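Local coordinates for Lin0012 protein (Listeria innocua, PDB 3K17) that probably transfers a phosphate from ATP to phosphomevalonate in the mevalonate route to isopentenyl diphosphate, as a GHMP-family kinase, at residues Gly218-Pro223 / Thr294-Glu299; Ala301-Asn306 / Asn337-Leu342; Lys143-Ala148 / Gly162-Cys167; Gly118-Ala123 / Leu150-Val155. All coordinates share one frame; numbering follows the deposited sequence.

Contact 1: residues Gly218-Pro223 / Thr294-Glu299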
# COMPACT_ATOMS: atom_id res chain seq x y z
N GLY A 218 -11.31 36.97 -26.83
CA GLY A 218 -12.40 36.05 -27.16
C GLY A 218 -12.19 34.65 -26.62
O GLY A 218 -11.19 34.01 -26.94
N TRP A 219 -13.12 34.16 -25.81
CA TRP A 219 -13.03 32.82 -25.23
C TRP A 219 -13.64 31.79 -26.18
O TRP A 219 -14.80 31.91 -26.57
CB TRP A 219 -13.77 32.79 -23.89
CG TRP A 219 -13.68 31.47 -23.18
CD1 TRP A 219 -12.54 30.78 -22.87
CD2 TRP A 219 -14.77 30.72 -22.62
NE1 TRP A 219 -12.85 29.65 -22.14
CE2 TRP A 219 -14.21 29.59 -21.97
CE3 TRP A 219 -16.16 30.90 -22.58
CZ2 TRP A 219 -15.00 28.64 -21.30
CZ3 TRP A 219 -16.95 29.95 -21.91
CH2 TRP A 219 -16.36 28.84 -21.27
N THR A 220 -12.87 30.78 -26.54
CA THR A 220 -13.33 29.76 -27.47
C THR A 220 -14.28 28.77 -26.82
O THR A 220 -14.83 27.90 -27.51
CB THR A 220 -12.16 28.98 -28.08
OG1 THR A 220 -11.51 28.24 -27.04
CG2 THR A 220 -11.17 29.92 -28.74
N GLY A 221 -14.46 28.87 -25.51
CA GLY A 221 -15.36 27.97 -24.80
C GLY A 221 -14.86 26.54 -24.74
O GLY A 221 -15.64 25.60 -24.52
N THR A 222 -13.56 26.38 -24.93
CA THR A 222 -12.95 25.07 -24.91
C THR A 222 -11.87 25.02 -23.84
O THR A 222 -10.82 25.65 -23.97
CB THR A 222 -12.32 24.74 -26.27
OG1 THR A 222 -13.29 24.94 -27.30
CG2 THR A 222 -11.82 23.30 -26.30
N PRO A 223 -12.14 24.33 -22.72
CA PRO A 223 -11.11 24.27 -21.69
C PRO A 223 -9.91 23.50 -22.21
O PRO A 223 -10.04 22.63 -23.07
CB PRO A 223 -11.83 23.58 -20.54
CG PRO A 223 -13.23 24.14 -20.67
CD PRO A 223 -13.47 24.00 -22.16
N THR A 294 -6.59 25.70 -32.78
CA THR A 294 -7.77 24.91 -33.07
C THR A 294 -8.52 25.56 -34.23
O THR A 294 -8.15 26.65 -34.68
CB THR A 294 -8.73 24.85 -31.87
OG1 THR A 294 -9.13 26.17 -31.51
CG2 THR A 294 -8.05 24.18 -30.68
N SER A 295 -9.57 24.91 -34.70
CA SER A 295 -10.36 25.44 -35.79
C SER A 295 -11.01 26.75 -35.38
O SER A 295 -11.09 27.68 -36.17
CB SER A 295 -11.45 24.45 -36.20
OG SER A 295 -10.87 23.24 -36.66
N LEU A 296 -11.47 26.82 -34.14
CA LEU A 296 -12.11 28.03 -33.65
C LEU A 296 -11.09 29.15 -33.48
O LEU A 296 -11.38 30.32 -33.76
CB LEU A 296 -12.84 27.75 -32.33
CG LEU A 296 -13.89 28.78 -31.90
CD1 LEU A 296 -14.81 29.13 -33.07
CD2 LEU A 296 -14.68 28.21 -30.74
N LEU A 297 -9.89 28.81 -33.03
CA LEU A 297 -8.85 29.81 -32.86
C LEU A 297 -8.41 30.31 -34.23
O LEU A 297 -8.06 31.48 -34.39
CB LEU A 297 -7.67 29.23 -32.07
CG LEU A 297 -7.93 29.16 -30.56
CD1 LEU A 297 -6.86 28.34 -29.86
CD2 LEU A 297 -7.98 30.58 -30.01
N LYS A 298 -8.43 29.43 -35.22
CA LYS A 298 -8.05 29.81 -36.57
C LYS A 298 -9.03 30.87 -37.08
O LYS A 298 -8.63 31.91 -37.60
CB LYS A 298 -8.08 28.60 -37.51
CG LYS A 298 -7.75 28.95 -38.97
CD LYS A 298 -7.85 27.73 -39.87
CE LYS A 298 -7.24 28.01 -41.24
NZ LYS A 298 -7.88 29.16 -41.95
N GLU A 299 -10.32 30.58 -36.93
CA GLU A 299 -11.35 31.52 -37.37
C GLU A 299 -11.24 32.82 -36.59
O GLU A 299 -11.45 33.90 -37.13
CB GLU A 299 -12.75 30.92 -37.16
CG GLU A 299 -13.03 29.71 -38.01
CD GLU A 299 -12.76 29.98 -39.48
OE1 GLU A 299 -13.31 30.97 -40.01
OE2 GLU A 299 -12.00 29.21 -40.10
O HOH W 1 -10.89 26.11 -29.55
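Thr-220 meets Leu-296 and Leu-297 where helix 295-306 packs against the chain around Thr-220, continuing from strand 214-219, an alpha-on-beta contact within the C-terminal half of a GHMP kinase. The apolar part is carried by two leucine methyls, each on a different portion of the threonine. Leu-297 CD2 lies 3.5 Å from Thr-220 CG2, a tight pair in which the two side chains cross at about a right angle. Leu-296 comes from the neighbouring helix position: with CG anti to the backbone N (chi1 -163°), it extends toward Thr-220 and sets CD2 3.7 Å from Thr-220 CB. The same methyl presses on the backbone, 3.2 Å from Thr-220 O.

Polar groups work beside this methyl contact. Thr-220 OG1 hydrogen-bonds to the carbonyl of Asp-320, whose backbone also pairs with Thr-220, so side chain and backbone of Thr-220 are both tied to Asp-320, just before strand 321-326, while CG2 meets Leu-297. At the helix start, Thr-294 is the N-cap, its OG1 accepting from Leu-297 N at 3.1 Å. A water sits 2.6 Å from Thr-294 OG1, hydrogen-bonded to it, and reaches Thr-222 OG1 across the contact through a weak bond of 3.5 Å.

Contact 2: residues Ala301-Asn306 / Asn337-Leu342; sequences ADSAEN and NEWEKL
Trp-339 presents the five-membered end of its indole to Ser-303, whose OG sits at the ring edge, in the ring plane, 3.1 Å from Trp-339 NE1 and 3.3 Å from Trp-339 CD1. Neither ring face takes part in this approach. With CG anti to the carbonyl carbon (chi1 -75°) the indole is carried across from helix 329-341, its far end nearing the other helix although CB does not head there.

What fixes the polar edge lies in helix 295-306: Trp-339 NE1 donates to the carbonyl of Leu-300. Ser-303 OG has Glu-299 O as its main partner and Leu-300 O also within bonding reach, two acceptors for one hydroxyl proton, and serine and indole thus gather round one carbonyl of that helix. Glu-338 starts toward helix 295-306, but its carboxylate turns off to meet Lys-341, whose NZ is 2.7 Å from Glu-338 OE2 in a salt bridge on the syn side, 29° out of the carboxylate plane. Ala-304 and Trp-339 both rest on Ala-324 of strand 321-326. Two neighbouring helices laid side by side on one face of an antiparallel sheet fit the alpha+beta sandwich architecture of the GHMP C-terminal domain.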
# COMPACT_ATOMS: atom_id res chain seq x y z
N ALA A 301 -8.48 34.22 -35.27
CA ALA A 301 -7.34 34.99 -35.78
C ALA A 301 -7.54 35.44 -37.22
O ALA A 301 -7.18 36.56 -37.58
CB ALA A 301 -6.06 34.17 -35.66
N ASP A 302 -8.12 34.58 -38.05
CA ASP A 302 -8.35 34.96 -39.44
C ASP A 302 -9.24 36.19 -39.54
O ASP A 302 -8.94 37.13 -40.27
CB ASP A 302 -8.98 33.82 -40.23
CG ASP A 302 -7.99 32.73 -40.56
OD1 ASP A 302 -6.78 33.02 -40.53
OD2 ASP A 302 -8.42 31.60 -40.86
N SER A 303 -10.33 36.19 -38.78
CA SER A 303 -11.24 37.32 -38.79
C SER A 303 -10.54 38.59 -38.30
O SER A 303 -10.81 39.69 -38.78
CB SER A 303 -12.48 37.01 -37.95
OG SER A 303 -12.11 36.48 -36.69
N ALA A 304 -9.63 38.43 -37.34
CA ALA A 304 -8.89 39.57 -36.81
C ALA A 304 -8.01 40.14 -37.93
O ALA A 304 -7.88 41.35 -38.08
CB ALA A 304 -8.02 39.13 -35.64
N GLU A 305 -7.42 39.25 -38.71
CA GLU A 305 -6.56 39.66 -39.81
C GLU A 305 -7.36 40.25 -40.98
O GLU A 305 -6.98 41.28 -41.53
CB GLU A 305 -5.72 38.47 -40.28
CG GLU A 305 -4.61 38.10 -39.29
CD GLU A 305 -3.76 36.95 -39.76
OE1 GLU A 305 -3.57 36.83 -40.99
OE2 GLU A 305 -3.27 36.17 -38.92
N ASN A 306 -8.47 39.61 -41.34
CA ASN A 306 -9.29 40.09 -42.44
C ASN A 306 -9.86 41.48 -42.13
O ASN A 306 -10.14 42.25 -43.04
CB ASN A 306 -10.46 39.14 -42.71
CG ASN A 306 -9.99 37.76 -43.12
OD1 ASN A 306 -8.98 37.62 -43.82
ND2 ASN A 306 -10.73 36.74 -42.71
N ASN A 337 -18.34 40.99 -33.43
CA ASN A 337 -19.61 40.49 -33.96
C ASN A 337 -19.38 39.20 -34.75
O ASN A 337 -20.16 38.26 -34.65
CB ASN A 337 -20.28 41.55 -34.84
CG ASN A 337 -21.58 41.05 -35.48
OD1 ASN A 337 -21.56 40.48 -36.57
ND2 ASN A 337 -22.70 41.25 -34.79
N GLU A 338 -18.30 39.17 -35.53
CA GLU A 338 -17.97 37.98 -36.31
C GLU A 338 -17.62 36.82 -35.37
O GLU A 338 -18.04 35.68 -35.61
CB GLU A 338 -16.79 38.27 -37.23
CG GLU A 338 -17.15 39.17 -38.40
CD GLU A 338 -18.34 38.65 -39.18
OE1 GLU A 338 -18.31 37.48 -39.61
OE2 GLU A 338 -19.32 39.41 -39.34
N TRP A 339 -16.87 37.11 -34.31
CA TRP A 339 -16.50 36.08 -33.35
C TRP A 339 -17.75 35.47 -32.71
O TRP A 339 -17.87 34.25 -32.62
CB TRP A 339 -15.64 36.66 -32.21
CG TRP A 339 -14.21 36.98 -32.55
CD1 TRP A 339 -13.55 36.72 -33.72
CD2 TRP A 339 -13.24 37.59 -31.68
NE1 TRP A 339 -12.23 37.12 -33.62
CE2 TRP A 339 -12.02 37.66 -32.38
CE3 TRP A 339 -13.29 38.08 -30.36
CZ2 TRP A 339 -10.86 38.19 -31.82
CZ3 TRP A 339 -12.14 38.61 -29.80
CH2 TRP A 339 -10.94 38.66 -30.53
N GLU A 340 -18.66 36.33 -32.26
CA GLU A 340 -19.86 35.87 -31.57
C GLU A 340 -20.77 34.98 -32.40
O GLU A 340 -21.43 34.09 -31.85
CB GLU A 340 -20.65 37.07 -31.04
CG GLU A 340 -19.88 37.89 -30.03
CD GLU A 340 -20.71 39.03 -29.46
OE1 GLU A 340 -21.37 39.74 -30.24
OE2 GLU A 340 -20.68 39.21 -28.23
N LYS A 341 -20.83 35.20 -33.71
CA LYS A 341 -21.66 34.36 -34.55
C LYS A 341 -21.02 32.98 -34.65
O LYS A 341 -21.66 32.01 -35.06
CB LYS A 341 -21.80 34.97 -35.95
CG LYS A 341 -22.55 36.29 -35.98
CD LYS A 341 -22.68 36.81 -37.41
CE LYS A 341 -21.31 37.02 -38.06
NZ LYS A 341 -21.39 37.61 -39.43
N LEU A 342 -19.75 32.90 -34.27
CA LEU A 342 -19.04 31.63 -34.32
C LEU A 342 -19.12 30.89 -32.99
O LEU A 342 -18.61 29.77 -32.86
CB LEU A 342 -17.57 31.88 -34.70
CG LEU A 342 -17.35 32.50 -36.08
CD1 LEU A 342 -15.87 32.86 -36.28
CD2 LEU A 342 -17.81 31.53 -37.16

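Contact 3: residues Lys143-Ala148 / Gly162-Cys167; sequences KKFKLA and GDIASC
Phe-145 and Ala-148 face Ile-164 and Ala-165 across a pair of helices, 141-156 and 162-169, that follow one another in the N-terminal domain of the GHMP kinase fold. The axes of the short segments pass 9.7 Å apart, and their N-to-C directions make 140°, nearer antiparallel than perpendicular.

On the close side the side chains that meet are all apolar and buried. Ile-164 points at the partner helix and puts one branch to double use: CG2, anti to the backbone N, lies 3.6 Å from Phe-145 CD1 and 3.7 Å from Ala-148 CB, touching both ring and methyl. Phe-145 itself leaves its helix sidelong, with CG anti to the backbone N (chi1 164°), and this brings the ring to Ile-164 and Ala-165. Tyr-175 of strand 172-176 is a further neighbour of both Phe-145 and Ala-165, which joins the helix pair to the sheet.

The lysines of 143-148, by contrast, take no part in the contact with 162-167. Lys-143 and Lys-144 are partly exposed and send their ammonium groups elsewhere, to the carbonyl of Met-196 and to Asn-129 OD1. Lys-146 is buried and points away; its NZ hydrogen-bonds to the carbonyl of Glu-198 and the side chain forms a cation-pi contact with Trp-200. Back at the interface, the ring of Phe-145 turns an edge to the opposing backbone, with CE1 3.7 Å from Ala-165 N and 3.8 Å from Ala-165 CB.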
# COMPACT_ATOMS: atom_id res chain seq x y z
N LYS A 143 10.77 40.52 -4.58
CA LYS A 143 10.93 39.41 -3.65
C LYS A 143 9.61 38.62 -3.60
O LYS A 143 9.63 37.39 -3.52
CB LYS A 143 11.30 39.92 -2.26
CG LYS A 143 12.71 40.51 -2.16
CD LYS A 143 13.05 40.92 -0.73
CE LYS A 143 14.40 41.65 -0.63
NZ LYS A 143 15.57 40.77 -0.89
N LYS A 144 8.49 39.32 -3.67
CA LYS A 144 7.19 38.64 -3.66
C LYS A 144 7.05 37.79 -4.93
O LYS A 144 6.51 36.68 -4.89
CB LYS A 144 6.05 39.66 -3.56
CG LYS A 144 6.09 40.43 -2.24
CD LYS A 144 4.81 41.20 -1.96
CE LYS A 144 4.63 42.39 -2.89
NZ LYS A 144 3.39 43.14 -2.57
N PHE A 145 7.56 38.29 -6.05
CA PHE A 145 7.49 37.51 -7.28
C PHE A 145 8.26 36.21 -7.08
O PHE A 145 7.81 35.15 -7.49
CB PHE A 145 8.11 38.26 -8.46
CG PHE A 145 8.41 37.37 -9.62
CD1 PHE A 145 7.38 36.94 -10.47
CD2 PHE A 145 9.70 36.89 -9.84
CE1 PHE A 145 7.65 36.06 -11.51
CE2 PHE A 145 9.97 36.00 -10.88
CZ PHE A 145 8.94 35.58 -11.72
N LYS A 146 9.44 36.31 -6.46
CA LYS A 146 10.28 35.15 -6.22
C LYS A 146 9.58 34.10 -5.34
O LYS A 146 9.68 32.91 -5.60
CB LYS A 146 11.60 35.56 -5.56
CG LYS A 146 12.54 36.37 -6.46
CD LYS A 146 13.82 36.70 -5.69
CE LYS A 146 14.78 37.55 -6.51
NZ LYS A 146 16.01 37.87 -5.72
N LEU A 147 8.90 34.55 -4.30
CA LEU A 147 8.18 33.62 -3.43
C LEU A 147 7.09 32.94 -4.25
O LEU A 147 6.97 31.72 -4.25
CB LEU A 147 7.55 34.37 -2.25
CG LEU A 147 8.50 34.95 -1.20
CD1 LEU A 147 7.72 35.85 -0.25
CD2 LEU A 147 9.20 33.83 -0.44
N ALA A 148 6.31 33.74 -4.97
CA ALA A 148 5.22 33.23 -5.80
C ALA A 148 5.71 32.31 -6.91
O ALA A 148 5.07 31.29 -7.22
CB ALA A 148 4.43 34.40 -6.38
N GLY A 162 5.78 33.31 -16.14
CA GLY A 162 5.45 34.59 -16.75
C GLY A 162 4.05 34.96 -16.30
O GLY A 162 3.71 36.14 -16.18
N ASP A 163 3.22 33.94 -16.05
CA ASP A 163 1.86 34.17 -15.59
C ASP A 163 1.92 34.76 -14.19
O ASP A 163 1.16 35.66 -13.86
CB ASP A 163 1.03 32.87 -15.61
CG ASP A 163 1.73 31.69 -14.95
OD1 ASP A 163 2.89 31.81 -14.51
OD2 ASP A 163 1.10 30.62 -14.90
N ILE A 164 2.82 34.24 -13.36
CA ILE A 164 3.00 34.75 -12.01
C ILE A 164 3.39 36.24 -12.10
O ILE A 164 2.87 37.08 -11.36
CB ILE A 164 4.12 33.98 -11.27
CG1 ILE A 164 3.65 32.56 -10.91
CG2 ILE A 164 4.56 34.73 -10.03
CD1 ILE A 164 2.49 32.52 -9.93
N ALA A 165 4.30 36.56 -13.01
CA ALA A 165 4.78 37.94 -13.17
C ALA A 165 3.66 38.90 -13.54
O ALA A 165 3.51 39.97 -12.94
CB ALA A 165 5.88 37.99 -14.24
N SER A 166 2.86 38.51 -14.53
CA SER A 166 1.76 39.33 -15.00
C SER A 166 0.73 39.58 -13.91
O SER A 166 0.26 40.71 -13.75
CB SER A 166 1.12 38.68 -16.22
OG SER A 166 0.00 39.43 -16.66
N CYS A 167 0.36 38.54 -13.16
CA CYS A 167 -0.63 38.69 -12.09
C CYS A 167 -0.10 39.59 -10.97
O CYS A 167 -0.84 40.39 -10.39
CB CYS A 167 -1.00 37.31 -11.52
SG CYS A 167 -1.85 36.25 -12.72

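Contact 4: residues Gly118-Ala123 / Leu150-Val155; sequences GSSAAA and LSHLVV
Ala-121 and His-152 bring their backbones nearest, CA to CA 6.8 Å, where the first turn of helix 119-135 passes helix 141-156. The bridge between the two helices is polar: Ser-120 OG and His-152 NE2 are hydrogen-bonded at 2.7 Å, and either of them could be the donor. The hydroxyl comes to the imidazole at its edge, near the ring plane, so the bond meets the nitrogen and not the face of the ring. Both torsions serve this meeting. Ser-120 holds OG between its backbone N and carbonyl carbon (chi1 63°), while His-152 has CG anti to its N (chi1 -164°), which extends the ring across the gap.

Gly-118 to Ala-121 belong to the Gly-Leu-Gly-Ser-Ser-Ala sequence of GHMP kinases, whose loop and following helix start wrap the ATP phosphates in relatives; a similar role here is likely. Gly-118 is the N-cap, and its positive phi of 84° is a backbone turn that glycine adopts readily.

Around the hydrogen bond, the imidazole is held by further contacts. Phe-77 stacks on its ring, and the side chains of Asp-163 and Ile-164 from helix 162-169 also touch His-152. Ala-121 is less intimate, its CB 4.3 Å from His-152 NE2, and its methyl touches the same two residues of helix 162-169. Farther along helix 141-156, Val-154 packs on Lys-184 of the second subunit.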
# COMPACT_ATOMS: atom_id res chain seq x y z
N GLY A 118 -5.07 32.17 -16.08
CA GLY A 118 -4.02 32.00 -15.08
C GLY A 118 -4.54 31.80 -13.67
O GLY A 118 -3.98 32.33 -12.71
N SER A 119 -5.59 31.00 -13.53
CA SER A 119 -6.17 30.76 -12.21
C SER A 119 -5.16 30.38 -11.14
O SER A 119 -5.19 30.94 -10.05
CB SER A 119 -7.26 29.69 -12.30
OG SER A 119 -8.36 30.17 -13.06
N SER A 120 -4.27 29.44 -11.42
CA SER A 120 -3.30 29.00 -10.42
C SER A 120 -2.29 30.10 -10.05
O SER A 120 -1.96 30.27 -8.88
CB SER A 120 -2.56 27.73 -10.89
OG SER A 120 -1.79 27.95 -12.07
N ALA A 121 -1.81 30.83 -11.04
CA ALA A 121 -0.86 31.90 -10.77
C ALA A 121 -1.53 33.01 -9.95
O ALA A 121 -0.98 33.49 -8.96
CB ALA A 121 -0.33 32.47 -12.08
N ALA A 122 -2.73 33.41 -10.37
CA ALA A 122 -3.44 34.49 -9.68
C ALA A 122 -3.71 34.15 -8.22
O ALA A 122 -3.59 35.02 -7.34
CB ALA A 122 -4.74 34.80 -10.40
N ALA A 123 -4.07 32.91 -7.95
CA ALA A 123 -4.34 32.49 -6.58
C ALA A 123 -3.05 32.54 -5.77
O ALA A 123 -3.03 33.02 -4.63
CB ALA A 123 -4.93 31.07 -6.57
N LEU A 150 8.65 30.50 -6.98
CA LEU A 150 9.17 29.25 -6.43
C LEU A 150 7.99 28.35 -6.07
O LEU A 150 8.00 27.16 -6.37
CB LEU A 150 9.98 29.51 -5.16
CG LEU A 150 11.38 30.12 -5.31
CD1 LEU A 150 12.01 30.32 -3.93
CD2 LEU A 150 12.24 29.20 -6.15
N SER A 151 6.98 28.93 -5.43
CA SER A 151 5.79 28.19 -5.03
C SER A 151 5.13 27.53 -6.23
O SER A 151 4.93 26.31 -6.25
CB SER A 151 4.78 29.13 -4.35
OG SER A 151 3.60 28.43 -3.97
N HIS A 152 4.81 28.34 -7.22
CA HIS A 152 4.12 27.86 -8.41
C HIS A 152 4.91 26.86 -9.26
O HIS A 152 4.33 25.91 -9.78
CB HIS A 152 3.69 29.05 -9.27
CG HIS A 152 2.66 28.71 -10.31
ND1 HIS A 152 2.99 28.14 -11.52
CD2 HIS A 152 1.32 28.84 -10.31
CE1 HIS A 152 1.89 27.93 -12.22
NE2 HIS A 152 0.86 28.35 -11.51
N LEU A 153 6.21 27.05 -9.39
CA LEU A 153 6.99 26.14 -10.22
C LEU A 153 7.11 24.73 -9.62
O LEU A 153 7.03 23.75 -10.35
CB LEU A 153 8.36 26.73 -10.55
CG LEU A 153 9.56 26.66 -9.61
CD1 LEU A 153 10.16 25.25 -9.64
CD2 LEU A 153 10.62 27.68 -10.08
N VAL A 154 7.29 24.60 -8.31
CA VAL A 154 7.38 23.25 -7.78
C VAL A 154 6.01 22.55 -7.79
O VAL A 154 5.94 21.32 -7.86
CB VAL A 154 8.00 23.20 -6.35
CG1 VAL A 154 9.41 23.78 -6.39
CG2 VAL A 154 7.12 23.94 -5.36
N VAL A 155 4.92 23.31 -7.74
CA VAL A 155 3.60 22.67 -7.78
C VAL A 155 3.23 22.31 -9.22
O VAL A 155 2.82 21.19 -9.51
CB VAL A 155 2.49 23.57 -7.19
CG1 VAL A 155 1.13 22.91 -7.38
CG2 VAL A 155 2.75 23.81 -5.71

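In the fold
The four contacts form two pairs, one in each half of the kinase. Contacts 3 and 4, with centres 9 Å apart, share helix 141-156 and touch where helix 162-169 of contact 3 meets helix 119-135 of contact 4: Ile-164 CD1 lies 3.5 Å from Ala-121 CA. This places contact 3 against the start of the helix that follows the probable phosphate-binding loop. Contacts 1 and 2, 11 Å between centres, share helix 295-306, and Trp-339 CZ3 comes within 3.5 Å of Gly-218 N. Between the pairs nothing touches; contact 1 is closest to contact 4, with nearest atoms about 10 Å apart, whereas contacts 2 and 3 stand about 33 Å apart centre to centre.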